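Local coordinates for periplasmic sugar-binding protein (Chloroflexus aurantiacus, PDB 4RXU) that binds beta-D-glucose in the cleft between its two lobes and probably serves as the solute-binding component of an ABC-type sugar transporter, at residues V131-Y145 / S293-A307. Sequence-based numbering, arbitrary orientation.
With BGC (beta-D-glucopyranose), chain C.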
loop_
_atom_site.group_PDB
_atom_site.type_symbol
_atom_site.label_atom_id
_atom_site.label_comp_id
_atom_site.label_asym_id
_atom_site.label_seq_id
_atom_site.Cartn_x
_atom_site.Cartn_y
_atom_site.Cartn_z
ATOM N N VAL A 131 -9.736 -9.448 -0.030
ATOM C CA VAL A 131 -8.575 -9.931 0.699
ATOM C C VAL A 131 -7.605 -8.761 0.789
ATOM O O VAL A 131 -7.149 -8.235 -0.212
ATOM C CB VAL A 131 -7.913 -11.117 -0.030
ATOM C CG1 VAL A 131 -6.584 -11.484 0.608
ATOM C CG2 VAL A 131 -8.851 -12.314 -0.060
ATOM N N THR A 132 -7.316 -8.356 2.016
ATOM C CA THR A 132 -6.605 -7.109 2.267
ATOM C C THR A 132 -5.772 -7.141 3.544
ATOM O O THR A 132 -6.063 -7.893 4.483
ATOM C CB THR A 132 -7.618 -5.926 2.325
ATOM O OG1 THR A 132 -6.939 -4.669 2.411
ATOM C CG2 THR A 132 -8.573 -6.040 3.540
ATOM N N PHE A 133 -4.755 -6.291 3.565
ATOM C CA PHE A 133 -4.140 -5.899 4.821
ATOM C C PHE A 133 -4.962 -4.797 5.476
ATOM O O PHE A 133 -5.804 -4.143 4.851
ATOM C CB PHE A 133 -2.722 -5.404 4.608
ATOM C CG PHE A 133 -1.790 -6.443 4.057
ATOM C CD1 PHE A 133 -1.399 -7.531 4.819
ATOM C CD2 PHE A 133 -1.308 -6.327 2.753
ATOM C CE1 PHE A 133 -0.536 -8.468 4.299
ATOM C CE2 PHE A 133 -0.441 -7.263 2.243
ATOM C CZ PHE A 133 -0.058 -8.327 3.021
ATOM N N ASP A 134 -4.715 -4.558 6.751
ATOM C CA ASP A 134 -5.402 -3.465 7.466
ATOM C C ASP A 134 -4.747 -2.130 7.076
ATOM O O ASP A 134 -3.807 -1.665 7.717
ATOM C CB ASP A 134 -5.284 -3.694 8.968
ATOM C CG ASP A 134 -6.104 -2.712 9.803
ATOM O OD1 ASP A 134 -6.492 -1.629 9.309
ATOM O OD2 ASP A 134 -6.354 -3.024 10.997
ATOM N N SER A 135 -5.230 -1.524 5.998
ATOM C CA SER A 135 -4.594 -0.322 5.446
ATOM C C SER A 135 -4.693 0.928 6.317
ATOM O O SER A 135 -3.767 1.759 6.325
ATOM C CB SER A 135 -5.122 0.001 4.055
ATOM O OG SER A 135 -4.791 -1.020 3.130
ATOM N N ILE A 136 -5.801 1.069 7.038
ATOM C CA ILE A 136 -5.905 2.189 7.985
ATOM C C ILE A 136 -4.769 2.080 9.030
ATOM O O ILE A 136 -4.106 3.081 9.378
ATOM C CB ILE A 136 -7.296 2.220 8.650
ATOM C CG1 ILE A 136 -8.382 2.662 7.637
ATOM C CG2 ILE A 136 -7.337 3.121 9.895
ATOM C CD1 ILE A 136 -8.365 4.133 7.254
ATOM N N ALA A 137 -4.563 0.869 9.531
ATOM C CA ALA A 137 -3.513 0.632 10.504
ATOM C C ALA A 137 -2.127 0.903 9.910
ATOM O O ALA A 137 -1.264 1.393 10.615
ATOM C CB ALA A 137 -3.592 -0.788 11.057
ATOM N N VAL A 138 -1.906 0.592 8.626
ATOM C CA VAL A 138 -0.627 0.980 7.995
ATOM C C VAL A 138 -0.370 2.493 8.160
ATOM O O VAL A 138 0.704 2.919 8.623
ATOM C CB VAL A 138 -0.605 0.643 6.495
ATOM C CG1 VAL A 138 0.646 1.187 5.839
ATOM C CG2 VAL A 138 -0.717 -0.851 6.294
ATOM N N GLY A 139 -1.346 3.317 7.777
ATOM C CA GLY A 139 -1.140 4.773 7.852
ATOM C C GLY A 139 -0.995 5.251 9.279
ATOM O O GLY A 139 -0.183 6.098 9.554
ATOM N N ALA A 140 -1.815 4.700 10.172
ATOM C CA ALA A 140 -1.747 5.035 11.605
ATOM C C ALA A 140 -0.364 4.708 12.144
ATOM O O ALA A 140 0.223 5.522 12.851
ATOM C CB ALA A 140 -2.820 4.314 12.401
ATOM N N GLN A 141 0.171 3.542 11.788
ATOM C CA GLN A 141 1.484 3.153 12.268
ATOM C C GLN A 141 2.588 4.041 11.713
ATOM O O GLN A 141 3.543 4.383 12.397
ATOM C CB GLN A 141 1.773 1.701 11.946
ATOM C CG GLN A 141 1.026 0.746 12.850
ATOM C CD GLN A 141 1.375 -0.706 12.562
ATOM O OE1 GLN A 141 2.460 -1.000 12.113
ATOM N NE2 GLN A 141 0.475 -1.599 12.855
ATOM N N GLN A 142 2.461 4.414 10.451
ATOM C CA GLN A 142 3.424 5.338 9.872
ATOM C C GLN A 142 3.428 6.651 10.659
ATOM O O GLN A 142 4.474 7.157 11.085
ATOM C CB GLN A 142 3.109 5.581 8.401
ATOM C CG GLN A 142 3.346 4.374 7.526
ATOM C CD GLN A 142 2.866 4.567 6.130
ATOM O OE1 GLN A 142 1.950 5.337 5.887
ATOM N NE2 GLN A 142 3.476 3.864 5.197
ATOM N N ALA A 143 2.246 7.224 10.812
ATOM C CA ALA A 143 2.147 8.489 11.537
ATOM C C ALA A 143 2.581 8.388 13.001
ATOM O O ALA A 143 3.242 9.291 13.530
ATOM C CB ALA A 143 0.734 9.031 11.449
ATOM N N GLN A 144 2.189 7.301 13.651
ATOM C CA GLN A 144 2.495 7.109 15.062
ATOM C C GLN A 144 4.016 7.059 15.284
ATOM O O GLN A 144 4.516 7.618 16.247
ATOM C CB GLN A 144 1.792 5.866 15.617
ATOM C CG GLN A 144 1.837 5.792 17.130
ATOM C CD GLN A 144 1.039 6.911 17.761
ATOM O OE1 GLN A 144 -0.153 7.052 17.496
ATOM N NE2 GLN A 144 1.696 7.726 18.573
ATOM N N TYR A 145 4.741 6.444 14.354
ATOM C CA TYR A 145 6.199 6.414 14.422
ATOM C C TYR A 145 6.758 7.844 14.426
ATOM O O TYR A 145 7.609 8.190 15.244
ATOM C CB TYR A 145 6.819 5.589 13.274
ATOM C CG TYR A 145 8.317 5.581 13.386
ATOM C CD1 TYR A 145 9.069 6.619 12.835
ATOM C CD2 TYR A 145 8.977 4.580 14.082
ATOM C CE1 TYR A 145 10.446 6.661 12.965
ATOM C CE2 TYR A 145 10.357 4.600 14.217
ATOM C CZ TYR A 145 11.078 5.636 13.658
ATOM O OH TYR A 145 12.432 5.670 13.798
ATOM N N SER A 293 13.741 5.063 8.409
ATOM C CA SER A 293 13.490 4.857 9.841
ATOM C C SER A 293 12.700 3.597 10.145
ATOM O O SER A 293 12.945 2.893 11.118
ATOM C CB SER A 293 12.752 6.073 10.443
ATOM O OG SER A 293 13.395 7.268 10.095
ATOM N N MET A 294 11.712 3.326 9.310
ATOM C CA MET A 294 10.822 2.205 9.528
ATOM C C MET A 294 10.141 1.804 8.261
ATOM O O MET A 294 10.067 2.568 7.314
ATOM C CB MET A 294 9.740 2.527 10.564
ATOM C CG MET A 294 8.741 3.600 10.127
ATOM S SD MET A 294 7.245 3.015 9.184
ATOM C CE MET A 294 6.101 2.842 10.570
ATOM N N THR A 295 9.624 0.581 8.279
ATOM C CA THR A 295 8.698 0.134 7.260
ATOM C C THR A 295 7.566 -0.642 7.941
ATOM O O THR A 295 7.763 -1.328 8.939
ATOM C CB THR A 295 9.374 -0.734 6.156
ATOM O OG1 THR A 295 8.482 -0.921 5.045
ATOM C CG2 THR A 295 9.806 -2.095 6.703
ATOM N N VAL A 296 6.376 -0.540 7.375
ATOM C CA VAL A 296 5.254 -1.360 7.790
ATOM C C VAL A 296 5.304 -2.675 7.004
ATOM O O VAL A 296 5.209 -2.693 5.776
ATOM C CB VAL A 296 3.886 -0.664 7.674
ATOM C CG1 VAL A 296 2.798 -1.631 8.100
ATOM C CG2 VAL A 296 3.851 0.589 8.549
ATOM N N PHE A 297 5.494 -3.773 7.735
ATOM C CA PHE A 297 5.603 -5.105 7.145
ATOM C C PHE A 297 4.208 -5.664 6.963
ATOM O O PHE A 297 3.450 -5.752 7.915
ATOM C CB PHE A 297 6.407 -6.019 8.076
ATOM C CG PHE A 297 6.376 -7.485 7.709
ATOM C CD1 PHE A 297 6.662 -7.900 6.411
ATOM C CD2 PHE A 297 6.065 -8.452 8.658
ATOM C CE1 PHE A 297 6.639 -9.241 6.082
ATOM C CE2 PHE A 297 6.048 -9.802 8.323
ATOM C CZ PHE A 297 6.323 -10.186 7.032
ATOM N N LYS A 298 3.895 -6.038 5.727
ATOM C CA LYS A 298 2.629 -6.651 5.343
ATOM C C LYS A 298 2.953 -8.035 4.783
ATOM O O LYS A 298 3.574 -8.140 3.726
ATOM C CB LYS A 298 1.903 -5.772 4.314
ATOM C CG LYS A 298 1.885 -4.285 4.679
ATOM C CD LYS A 298 0.844 -3.448 3.980
ATOM C CE LYS A 298 0.955 -3.549 2.477
ATOM N NZ LYS A 298 0.081 -2.513 1.854
ATOM N N ASP A 299 2.617 -9.085 5.529
ATOM C CA ASP A 299 3.078 -10.415 5.184
ATOM C C ASP A 299 2.300 -10.930 3.985
ATOM O O ASP A 299 1.206 -11.462 4.111
ATOM C CB ASP A 299 2.967 -11.348 6.400
ATOM C CG ASP A 299 3.706 -12.649 6.222
ATOM O OD1 ASP A 299 3.940 -13.065 5.056
ATOM O OD2 ASP A 299 4.052 -13.255 7.261
ATOM N N VAL A 300 2.900 -10.744 2.814
ATOM C CA VAL A 300 2.307 -11.167 1.550
ATOM C C VAL A 300 2.056 -12.666 1.500
ATOM O O VAL A 300 1.169 -13.125 0.788
ATOM C CB VAL A 300 3.164 -10.670 0.353
ATOM C CG1 VAL A 300 2.613 -11.189 -0.969
ATOM C CG2 VAL A 300 3.212 -9.146 0.310
ATOM N N ARG A 301 2.812 -13.457 2.250
ATOM C CA ARG A 301 2.493 -14.890 2.323
ATOM C C ARG A 301 1.076 -15.139 2.852
ATOM O O ARG A 301 0.355 -16.012 2.366
ATOM C CB ARG A 301 3.494 -15.645 3.219
ATOM C CG ARG A 301 4.936 -15.464 2.798
ATOM C CD ARG A 301 5.883 -16.080 3.799
ATOM N NE ARG A 301 5.790 -15.418 5.087
ATOM C CZ ARG A 301 6.509 -15.735 6.151
ATOM N NH1 ARG A 301 7.382 -16.742 6.093
ATOM N NH2 ARG A 301 6.327 -15.059 7.279
ATOM N N THR A 302 0.680 -14.342 3.844
ATOM C CA THR A 302 -0.657 -14.482 4.412
ATOM C C THR A 302 -1.726 -14.013 3.420
ATOM O O THR A 302 -2.763 -14.645 3.283
ATOM C CB THR A 302 -0.800 -13.689 5.716
ATOM O OG1 THR A 302 0.249 -14.098 6.612
ATOM C CG2 THR A 302 -2.163 -13.916 6.382
ATOM N N LEU A 303 -1.465 -12.907 2.737
ATOM C CA LEU A 303 -2.432 -12.350 1.805
ATOM C C LEU A 303 -2.679 -13.364 0.683
ATOM O O LEU A 303 -3.828 -13.659 0.321
ATOM C CB LEU A 303 -1.920 -11.024 1.243
ATOM C CG LEU A 303 -3.028 -10.111 0.692
ATOM C CD1 LEU A 303 -3.806 -9.447 1.814
ATOM C CD2 LEU A 303 -2.470 -9.059 -0.251
ATOM N N VAL A 304 -1.589 -13.910 0.144
ATOM C CA VAL A 304 -1.672 -14.888 -0.916
ATOM C C VAL A 304 -2.462 -16.110 -0.460
ATOM O O VAL A 304 -3.355 -16.591 -1.167
ATOM C CB VAL A 304 -0.256 -15.269 -1.394
ATOM C CG1 VAL A 304 -0.227 -16.637 -2.064
ATOM C CG2 VAL A 304 0.291 -14.177 -2.313
ATOM N N GLN A 305 -2.117 -16.645 0.709
ATOM C CA GLN A 305 -2.806 -17.855 1.182
ATOM C C GLN A 305 -4.282 -17.580 1.439
ATOM O O GLN A 305 -5.119 -18.414 1.145
ATOM C CB GLN A 305 -2.139 -18.460 2.418
ATOM C CG GLN A 305 -2.326 -19.977 2.517
ATOM C CD GLN A 305 -1.619 -20.732 1.396
ATOM O OE1 GLN A 305 -0.478 -20.420 1.023
ATOM N NE2 GLN A 305 -2.295 -21.721 0.848
ATOM N N ASP A 306 -4.594 -16.400 1.990
ATOM C CA ASP A 306 -5.991 -16.012 2.227
ATOM C C ASP A 306 -6.779 -16.021 0.930
ATOM O O ASP A 306 -7.895 -16.516 0.869
ATOM C CB ASP A 306 -6.085 -14.655 2.915
ATOM C CG ASP A 306 -5.847 -14.736 4.398
ATOM O OD1 ASP A 306 -5.768 -15.855 4.966
ATOM O OD2 ASP A 306 -5.764 -13.647 4.998
ATOM N N ALA A 307 -6.156 -15.526 -0.127
ATOM C CA ALA A 307 -6.795 -15.511 -1.454
ATOM C C ALA A 307 -6.956 -16.913 -2.048
ATOM O O ALA A 307 -7.989 -17.240 -2.643
ATOM C CB ALA A 307 -6.007 -14.634 -2.415
HETATM C C2 BGC C . -0.201 -1.571 -1.883
HETATM C C3 BGC C . 1.166 -1.200 -1.343
HETATM C C4 BGC C . 2.059 -0.765 -2.495
HETATM C C5 BGC C . 1.385 0.317 -3.340
HETATM C C6 BGC C . 2.154 0.672 -4.593
HETATM C C1 BGC C . -0.700 -0.301 -2.551
HETATM O O1 BGC C . -2.048 -0.374 -2.909
HETATM O O2 BGC C . -1.046 -1.977 -0.801
HETATM O O3 BGC C . 1.702 -2.340 -0.678
HETATM O O4 BGC C . 3.251 -0.169 -1.947
HETATM O O5 BGC C . 0.087 -0.092 -3.725
HETATM O O6 BGC C . 2.519 -0.490 -5.341
HETATM O O HOH W 1 -2.595 -2.609 2.523
#
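The ring of F133 is sandwiched between K298 and L303. K298 CB sits 3.4 Å from the F133 ring centroid, almost on the ring normal, and L303 CD1 lies over the opposite face, 3.9 Å from that centroid, both as CH-pi contacts. A flat, apolar ring suits this place, since aliphatic carbons can pack on both of its faces while its edge meets D299 O and V300 CA in the ring plane. The lysine serves twice: its methylenes pack on F133 and on V138 CG2, and a bend at chi3 (-56°) carries the ammonium to the sugar. There K298 NZ donates to O2 of glucose at 2.9 Å and to O3 at 3.0 Å; it also donates to a water hydrogen-bonded to S135 OG, and is hydrogen-bonded to Q277 OE1. Both segments pass between the lobes, as hinge connections of type I periplasmic binding proteins do: strand 131-133 leads into helix 135-145, and strand 295-298, oppositely directed, into helix 300-307. V131, branched at CB, lies against helix 300-307, its CG1 3.6 Å from L303 CD1. Toward the other lobe, V138 CG2 meets V296 CG1 at 4.0 Å, and flexible M294 lays CG over one face of the Y145 ring while its CE reaches Q141 O. Farther out, D299 N-caps helix 300-307 through a weak bond from R301 N and forms a side-on salt bridge with R301, NE to OD1 and NH2 to OD2 (2.9 Å).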